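Protein kinase, putative (Bodo saltans, PDB 6TLY) is the kinetochore protein KKT2, probably a serine/threonine kinase, whose zinc-binding central domain, the part in this structure, serves in centromere localization. Local coordinates at residues Y56-N60 with Q61-S65. Numbering follows the deposited sequence. Where two conformers were deposited one is given.
With ZN (zinc ion), chain C.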
loop_
_atom_site.group_PDB
_atom_site.type_symbol
_atom_site.label_atom_id
_atom_site.label_comp_id
_atom_site.label_asym_id
_atom_site.label_seq_id
_atom_site.Cartn_x
_atom_site.Cartn_y
_atom_site.Cartn_z
ATOM N N TYR A 56 -1.650 -2.563 -0.290
ATOM C CA TYR A 56 -1.035 -1.231 -0.443
ATOM C C TYR A 56 0.401 -1.419 -0.919
ATOM O O TYR A 56 1.161 -2.019 -0.216
ATOM C CB TYR A 56 -1.068 -0.498 0.890
ATOM C CG TYR A 56 -0.615 0.931 0.858
ATOM C CD1 TYR A 56 -1.318 1.888 0.160
ATOM C CD2 TYR A 56 0.505 1.331 1.550
ATOM C CE1 TYR A 56 -0.933 3.215 0.161
ATOM C CE2 TYR A 56 0.905 2.652 1.562
ATOM C CZ TYR A 56 0.197 3.598 0.857
ATOM O OH TYR A 56 0.597 4.888 0.891
ATOM N N ASP A 57 0.683 -0.908 -2.106
ATOM C CA ASP A 57 1.984 -1.019 -2.770
ATOM C C ASP A 57 2.594 0.334 -2.999
ATOM O O ASP A 57 1.952 1.186 -3.595
ATOM C CB ASP A 57 1.782 -1.620 -4.165
ATOM C CG ASP A 57 1.300 -3.036 -4.128
ATOM O OD1 ASP A 57 1.806 -3.800 -3.295
ATOM O OD2 ASP A 57 0.380 -3.372 -4.917
ATOM N N VAL A 58 3.788 0.525 -2.520
ATOM C CA VAL A 58 4.523 1.814 -2.736
ATOM C C VAL A 58 5.991 1.605 -3.260
ATOM O O VAL A 58 6.856 0.657 -2.887
ATOM C CB VAL A 58 4.484 2.641 -1.436
ATOM C CG1 VAL A 58 5.226 1.970 -0.304
ATOM C CG2 VAL A 58 4.983 4.056 -1.621
ATOM N N CYS A 59 6.443 2.561 -4.096
ATOM C CA CYS A 59 7.832 2.500 -4.602
ATOM C C CYS A 59 8.808 2.850 -3.443
ATOM O O CYS A 59 8.389 3.435 -2.443
ATOM C CB CYS A 59 8.030 3.426 -5.814
ATOM S SG CYS A 59 8.108 5.204 -5.423
ATOM N N ASN A 60 10.109 2.507 -3.582
ATOM C CA ASN A 60 11.063 2.793 -2.519
ATOM C C ASN A 60 11.190 4.296 -2.257
ATOM O O ASN A 60 11.401 4.685 -1.112
ATOM C CB ASN A 60 12.424 2.192 -2.825
ATOM C CG ASN A 60 12.979 2.620 -4.162
ATOM O OD1 ASN A 60 12.458 2.265 -5.221
ATOM N ND2 ASN A 60 14.065 3.398 -4.144
ATOM N N GLN A 61 11.060 5.124 -3.310
ATOM C CA GLN A 61 11.188 6.585 -3.219
ATOM C C GLN A 61 10.104 7.175 -2.328
ATOM O O GLN A 61 10.419 7.951 -1.429
ATOM C CB GLN A 61 11.129 7.214 -4.624
ATOM C CG GLN A 61 12.469 7.713 -5.147
ATOM C CD GLN A 61 12.566 7.695 -6.666
ATOM O OE1 GLN A 61 11.576 7.481 -7.389
ATOM N NE2 GLN A 61 13.772 7.920 -7.186
ATOM N N CYS A 62 8.839 6.784 -2.547
ATOM C CA CYS A 62 7.746 7.292 -1.723
ATOM C C CYS A 62 7.836 6.743 -0.284
ATOM O O CYS A 62 7.654 7.497 0.682
ATOM C CB CYS A 62 6.389 6.988 -2.354
ATOM S SG CYS A 62 6.024 7.920 -3.864
ATOM N N ALA A 63 8.145 5.448 -0.139
ATOM C CA ALA A 63 8.190 4.820 1.173
ATOM C C ALA A 63 9.248 5.414 2.130
ATOM O O ALA A 63 8.917 5.812 3.250
ATOM C CB ALA A 63 8.371 3.319 1.032
ATOM N N GLU A 64 10.475 5.559 1.644
ATOM C CA GLU A 64 11.601 6.040 2.420
ATOM C C GLU A 64 11.518 7.547 2.682
ATOM O O GLU A 64 11.897 7.980 3.771
ATOM C CB GLU A 64 12.908 5.591 1.755
ATOM C CG GLU A 64 13.061 4.076 1.879
ATOM C CD GLU A 64 14.092 3.426 0.976
ATOM O OE1 GLU A 64 14.854 4.176 0.330
ATOM O OE2 GLU A 64 14.126 2.176 0.890
ATOM N N SER A 65 10.917 8.321 1.768
ATOM C CA SER A 65 10.719 9.759 2.013
ATOM C C SER A 65 9.423 10.072 2.816
ATOM O O SER A 65 9.168 11.232 3.131
ATOM C CB SER A 65 10.747 10.544 0.704
ATOM O OG SER A 65 9.537 10.414 -0.023
HETATM ZN ZN ZN C . 6.020 6.255 -5.472
HETATM O O HOH W 1 15.611 4.670 -2.110
#
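Cys59 and Cys62 bind one zinc ion from the two ends of a CxxC motif, at the point where strand 56-59 of the C1-like zinc-binding domain turns into helix 60-65. Each SG lies 2.3 Å from the zinc, and Cys32 and Cys35 complete the four-cysteine site. Strand and helix axes run at 90° to each other, and Cys59 occupies the N-cap. Its SG sits between its own backbone N and carbonyl carbon (chi1 74°), a rotation that swings the sulfur over the first turn, where it accepts a nearly straight bond from Cys62 N at 3.4 Å. One thiolate thus serves both metal and helix end; the N-H donor probably helps to offset its negative charge. Sulfur of Cys59 also rests against CB of Gln61. The regular helical bonds start at once, Ala63 N to Cys59 O and Glu64 N to Asn60 O.

Asn60, with the most surface buried here, and Glu64 lie one turn apart on the partly exposed flank. A water joins them, accepting from Asn60 ND2 and donating to Glu64 OE1 at 2.6 Å. Their other polar ends tie the start of the helix to strand 48-51 and the residue just before it: Asn60 OD1 takes the backbone N-H of Tyr47, while Glu64 OE2 is held by the hydroxyls of Tyr47 and Tyr49. Each group thus has a partner at both of its polar atoms.

On the buried side Val58 splits its branches between two helix residues. The CG2 methyl, anti to the backbone N, lies against CB of the metal-bound Cys62. The other branch, CG1, meets Ala63 CB at 3.7 Å, next to Tyr49 of strand 48-51.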